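Local coordinates for MMACHC-like protein (PDB 5UJC) that probably reduces cyanocobalamin to cob(II)alamin with the help of a flavin and NADPH, and strips the methyl group from methylcobalamin in a glutathione-dependent reaction, at residues M5-I11 / V195-F200; F30-N36 / L47-T53. One frame throughout, in Å; residues are numbered along the deposited sequence.

Interaction 1 (M5-I11 / V195-F200)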
# COMPACT_ATOMS: atom_id res chain seq x y z
N MET A 5 4.61 -23.97 -9.55
CA MET A 5 5.50 -22.95 -8.98
C MET A 5 6.36 -22.19 -10.01
O MET A 5 6.66 -21.02 -9.81
CB MET A 5 6.38 -23.56 -7.89
CG MET A 5 5.66 -23.78 -6.57
SD MET A 5 4.99 -22.27 -5.83
CE MET A 5 6.36 -21.14 -6.02
N SER A 6 6.79 -22.87 -11.07
CA SER A 6 7.47 -22.19 -12.18
C SER A 6 6.54 -21.17 -12.78
O SER A 6 6.92 -20.04 -13.03
CB SER A 6 7.88 -23.19 -13.27
OG SER A 6 8.91 -24.05 -12.82
N HIS A 7 5.30 -21.59 -13.01
CA HIS A 7 4.30 -20.68 -13.56
C HIS A 7 4.02 -19.49 -12.62
O HIS A 7 4.01 -18.34 -13.05
CB HIS A 7 3.01 -21.42 -13.92
CG HIS A 7 2.01 -20.58 -14.63
ND1 HIS A 7 2.30 -19.90 -15.78
CD2 HIS A 7 0.71 -20.30 -14.34
CE1 HIS A 7 1.23 -19.24 -16.18
NE2 HIS A 7 0.24 -19.48 -15.33
N ALA A 8 3.87 -19.78 -11.33
CA ALA A 8 3.72 -18.72 -10.33
C ALA A 8 4.91 -17.74 -10.38
O ALA A 8 4.72 -16.53 -10.30
CB ALA A 8 3.59 -19.31 -8.93
N GLU A 9 6.13 -18.28 -10.49
CA GLU A 9 7.33 -17.44 -10.58
C GLU A 9 7.35 -16.60 -11.86
O GLU A 9 7.70 -15.43 -11.83
CB GLU A 9 8.61 -18.30 -10.44
CG GLU A 9 8.85 -18.70 -8.99
CD GLU A 9 9.95 -19.72 -8.81
OE1 GLU A 9 10.67 -20.04 -9.78
OE2 GLU A 9 10.10 -20.22 -7.66
N SER A 10 6.84 -17.17 -12.97
CA SER A 10 6.76 -16.42 -14.25
C SER A 10 5.74 -15.29 -14.16
O SER A 10 5.96 -14.20 -14.68
CB SER A 10 6.40 -17.36 -15.42
OG SER A 10 7.44 -18.30 -15.68
N ILE A 11 4.64 -15.55 -13.46
CA ILE A 11 3.64 -14.52 -13.22
C ILE A 11 4.25 -13.37 -12.40
O ILE A 11 4.14 -12.19 -12.78
CB ILE A 11 2.42 -15.09 -12.49
CG1 ILE A 11 1.62 -15.96 -13.45
CG2 ILE A 11 1.54 -13.98 -11.92
CD1 ILE A 11 0.59 -16.85 -12.75
N VAL A 195 -4.37 -20.63 -10.44
CA VAL A 195 -3.00 -20.94 -10.09
C VAL A 195 -2.93 -21.33 -8.62
O VAL A 195 -3.26 -20.54 -7.74
CB VAL A 195 -2.05 -19.76 -10.36
CG1 VAL A 195 -0.64 -20.13 -9.98
CG2 VAL A 195 -2.13 -19.33 -11.83
N LYS A 196 -2.53 -22.57 -8.37
CA LYS A 196 -2.48 -23.12 -7.02
C LYS A 196 -1.01 -23.37 -6.60
O LYS A 196 -0.21 -23.93 -7.37
CB LYS A 196 -3.27 -24.43 -6.94
CG LYS A 196 -4.68 -24.35 -7.50
CD LYS A 196 -5.54 -23.33 -6.78
CE LYS A 196 -6.94 -23.24 -7.38
NZ LYS A 196 -7.67 -24.53 -7.29
N ILE A 197 -0.68 -22.91 -5.39
CA ILE A 197 0.68 -22.95 -4.87
C ILE A 197 0.69 -23.55 -3.46
O ILE A 197 1.22 -22.97 -2.51
CB ILE A 197 1.34 -21.52 -4.91
CG1 ILE A 197 0.44 -20.48 -4.23
CG2 ILE A 197 1.63 -21.09 -6.36
CD1 ILE A 197 1.17 -19.19 -3.85
N PRO A 198 0.10 -24.75 -3.31
CA PRO A 198 -0.03 -25.34 -1.95
C PRO A 198 1.31 -25.56 -1.22
O PRO A 198 1.35 -25.54 0.01
CB PRO A 198 -0.70 -26.67 -2.23
CG PRO A 198 -0.28 -27.01 -3.63
CD PRO A 198 -0.34 -25.69 -4.35
N GLU A 199 2.40 -25.73 -1.97
CA GLU A 199 3.71 -26.00 -1.39
C GLU A 199 4.42 -24.73 -0.93
O GLU A 199 5.47 -24.80 -0.29
CB GLU A 199 4.60 -26.77 -2.39
CG GLU A 199 4.98 -25.99 -3.68
CD GLU A 199 4.01 -26.23 -4.85
OE1 GLU A 199 4.40 -26.92 -5.84
OE2 GLU A 199 2.87 -25.71 -4.80
N PHE A 200 3.86 -23.55 -1.26
CA PHE A 200 4.52 -22.30 -0.95
C PHE A 200 4.39 -21.95 0.53
O PHE A 200 3.29 -22.05 1.12
CB PHE A 200 3.95 -21.18 -1.80
CG PHE A 200 4.64 -19.85 -1.59
CD1 PHE A 200 5.96 -19.67 -1.96
CD2 PHE A 200 3.96 -18.78 -1.00
CE1 PHE A 200 6.59 -18.46 -1.78
CE2 PHE A 200 4.59 -17.56 -0.84
CZ PHE A 200 5.91 -17.40 -1.22
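M5 and A8, one turn apart on the N-terminal helix, face I197 and V195, with CA atoms 6.3 Å apart for M5 and I197 and 7.1 Å for A8 and V195. The second segment leaves its strand after K196 and folds into a type I beta turn from I197 to F200, closed by the bond from F200 N to I197 O. The contact is apolar packing. M5 carries the most of it: its chain, bent at chi2 (-59°) and again at chi3 (-46°), curls back on itself and crosses I197 at about a right angle, laying SD 3.6 Å from I197 CG2. Farther back on the same chain, M5 CG touches E199 CD at 3.4 Å, the two side chains running past each other in opposite directions, while M5 CE lies obliquely by the F200 ring. With an alanine in place of M5, the loss of the sulfur packed on I197 CG2 and of the methyl beside the F200 ring would probably leave a gap next to the E199 side chain. One turn on, A8 CB meets the same I197 methyl at 3.7 Å, which is thus shared by sulfur and alanine. V195 CG2 touches both I11 CD1, met tip to tip at 3.8 Å, and the edge of the H7 ring, where CD2 approaches to 3.9 Å near the ring plane. The ring has I11 CG1 over one face, and its NE2 is hydrogen-bonded to E113. Helix 5-18 here packs on the antiparallel sheet at the end of strand 185-196: A8 and I11 also rest on M54 of the adjacent strand 53-60, and M5 reaches M29 of the outermost strand 25-31.

Interaction 2 (F30-N36 / L47-T53)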
# COMPACT_ATOMS: atom_id res chain seq x y z
N PHE A 30 1.54 -14.64 -1.71
CA PHE A 30 0.93 -15.33 -0.60
C PHE A 30 -0.23 -16.18 -1.04
O PHE A 30 -0.65 -16.10 -2.19
CB PHE A 30 0.48 -14.34 0.50
CG PHE A 30 -0.64 -13.41 0.09
CD1 PHE A 30 -0.39 -12.28 -0.70
CD2 PHE A 30 -1.93 -13.62 0.54
CE1 PHE A 30 -1.43 -11.43 -1.05
CE2 PHE A 30 -2.95 -12.76 0.22
CZ PHE A 30 -2.70 -11.64 -0.56
N LYS A 31 -0.69 -17.06 -0.15
CA LYS A 31 -1.81 -17.94 -0.45
C LYS A 31 -3.08 -17.31 0.12
O LYS A 31 -3.09 -16.83 1.24
CB LYS A 31 -1.59 -19.32 0.18
CG LYS A 31 -0.36 -20.05 -0.34
CD LYS A 31 -0.18 -21.40 0.34
CE LYS A 31 0.23 -21.25 1.81
NZ LYS A 31 0.97 -22.45 2.28
N ILE A 32 -4.18 -17.42 -0.60
CA ILE A 32 -5.43 -16.88 -0.11
C ILE A 32 -5.80 -17.52 1.25
O ILE A 32 -6.32 -16.84 2.13
CB ILE A 32 -6.59 -17.08 -1.13
CG1 ILE A 32 -6.38 -16.19 -2.37
CG2 ILE A 32 -7.95 -16.79 -0.49
CD1 ILE A 32 -6.40 -14.71 -2.09
N GLY A 33 -5.50 -18.81 1.42
CA GLY A 33 -5.80 -19.48 2.69
C GLY A 33 -5.13 -18.82 3.90
O GLY A 33 -5.70 -18.80 5.01
N SER A 34 -3.94 -18.27 3.69
CA SER A 34 -3.24 -17.58 4.77
C SER A 34 -3.97 -16.32 5.18
O SER A 34 -4.08 -16.01 6.36
CB SER A 34 -1.82 -17.24 4.36
OG SER A 34 -1.09 -18.42 4.07
N TYR A 35 -4.50 -15.61 4.20
CA TYR A 35 -5.31 -14.44 4.48
C TYR A 35 -6.62 -14.82 5.20
O TYR A 35 -6.99 -14.21 6.21
CB TYR A 35 -5.63 -13.70 3.17
CG TYR A 35 -6.53 -12.50 3.35
CD1 TYR A 35 -6.01 -11.25 3.66
CD2 TYR A 35 -7.92 -12.62 3.20
CE1 TYR A 35 -6.83 -10.16 3.82
CE2 TYR A 35 -8.74 -11.53 3.33
CZ TYR A 35 -8.20 -10.30 3.65
OH TYR A 35 -9.00 -9.18 3.79
N ASN A 36 -7.30 -15.82 4.68
CA ASN A 36 -8.58 -16.22 5.27
C ASN A 36 -8.42 -16.73 6.69
O ASN A 36 -9.29 -16.51 7.53
CB ASN A 36 -9.26 -17.25 4.40
CG ASN A 36 -9.88 -16.65 3.15
OD1 ASN A 36 -10.06 -15.43 3.05
ND2 ASN A 36 -10.25 -17.51 2.20
N LEU A 47 -12.22 -14.38 1.60
CA LEU A 47 -12.27 -14.30 0.16
C LEU A 47 -12.67 -15.65 -0.43
O LEU A 47 -12.26 -16.70 0.08
CB LEU A 47 -10.90 -13.90 -0.38
CG LEU A 47 -10.43 -12.52 0.07
CD1 LEU A 47 -8.94 -12.33 -0.27
CD2 LEU A 47 -11.27 -11.43 -0.58
N PRO A 48 -13.46 -15.63 -1.53
CA PRO A 48 -14.09 -16.85 -2.05
C PRO A 48 -13.19 -17.62 -3.04
O PRO A 48 -13.56 -17.82 -4.19
CB PRO A 48 -15.34 -16.31 -2.75
CG PRO A 48 -14.90 -14.99 -3.27
CD PRO A 48 -14.01 -14.42 -2.18
N TYR A 49 -12.03 -18.05 -2.57
CA TYR A 49 -11.10 -18.83 -3.36
C TYR A 49 -10.56 -19.95 -2.51
O TYR A 49 -10.46 -19.82 -1.28
CB TYR A 49 -9.93 -17.95 -3.85
CG TYR A 49 -10.38 -16.76 -4.63
CD1 TYR A 49 -10.69 -16.87 -5.97
CD2 TYR A 49 -10.55 -15.54 -4.01
CE1 TYR A 49 -11.17 -15.79 -6.67
CE2 TYR A 49 -10.99 -14.45 -4.70
CZ TYR A 49 -11.32 -14.58 -6.04
OH TYR A 49 -11.78 -13.51 -6.73
N ASP A 50 -10.15 -21.03 -3.16
CA ASP A 50 -9.48 -22.14 -2.45
C ASP A 50 -8.22 -21.69 -1.73
O ASP A 50 -7.53 -20.73 -2.16
CB ASP A 50 -9.14 -23.28 -3.43
CG ASP A 50 -10.38 -23.97 -4.02
OD1 ASP A 50 -11.49 -23.80 -3.47
OD2 ASP A 50 -10.24 -24.66 -5.05
N ASP A 51 -7.88 -22.39 -0.65
CA ASP A 51 -6.76 -22.02 0.23
C ASP A 51 -5.44 -21.83 -0.53
O ASP A 51 -4.66 -20.92 -0.21
CB ASP A 51 -6.53 -23.08 1.32
CG ASP A 51 -7.60 -23.06 2.39
OD1 ASP A 51 -8.35 -22.09 2.49
OD2 ASP A 51 -7.66 -24.04 3.15
N SER A 52 -5.16 -22.68 -1.50
CA SER A 52 -3.87 -22.66 -2.15
C SER A 52 -3.78 -21.64 -3.32
O SER A 52 -2.76 -21.56 -3.98
CB SER A 52 -3.51 -24.05 -2.65
OG SER A 52 -4.39 -24.46 -3.68
N THR A 53 -4.85 -20.88 -3.56
CA THR A 53 -4.88 -19.91 -4.64
C THR A 53 -3.76 -18.88 -4.46
O THR A 53 -3.60 -18.30 -3.38
CB THR A 53 -6.24 -19.18 -4.68
OG1 THR A 53 -7.28 -20.14 -4.85
CG2 THR A 53 -6.31 -18.17 -5.81
O HOH W 1 -9.62 -20.15 1.38
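N36 meets the backbone of L47 with both ends of its side-chain amide: OD1 accepts from L47 N at 2.8 Å, nearly straight at 172°, and ND2 donates to L47 O at 3.0 Å. With CG anti to the carbonyl carbon (chi1 -75°), the amide points at the loop, and this two-way grip fixes which end is oxygen. ND2 also donates to a water that in turn donates to Y49 O and D51 OD1, tying three residues together. Beside this polar patch, L47 crosses both I32 and Y35 at about a right angle; its CD1 lies 3.9 Å from I32 CD1 and 3.6 Å from Y35 CD2, set obliquely to the ring. The two branches of I32 part: CG2 goes to Y49 CB, CG1 runs alongside T53, pointing the same way. At the start of helix 32-39, which K31 precedes at the N-cap position, loop carbonyls accept from the first amides. T53 O takes I32 N at 3.0 Å and D51 O takes G33 N at 2.8 Å, answering amides that have no partner a helical turn earlier. G33 and D51 come so close, 3.7 Å between CA atoms, that a beta carbon on G33 would overlap D51 CB. The contact ties strand 25-31 and the helix after it to the loop leading into strand 53-60: I32 also lies on A55 of that strand and Y49 on strand 185-196, while the Y35 side chain, about 7 Å from the bound methylcobalamin, bonds through OH to L133 N and packs on helix 134-140.

The centres of interactions 1 and 2 lie 13 Å apart, on the same side of the chain's centre, and both reach the four-stranded antiparallel sheet. Along the chain, interaction 2 is nested inside the long loop closed by interaction 1, since helix 5-18 is followed by strand 25-31, helix 32-39 and strand 53-60, well before strand 185-196 ends. The two touch directly: K31 NZ probably bonds to F200 O at 2.6 Å, and I197 N to S52 O at 2.9 Å. The turn after strand 185-196 thereby joins the N-terminal helix to the corner between strand 25-31 and helix 32-39; interaction 1 is plain packing, away from the cobalamin pocket.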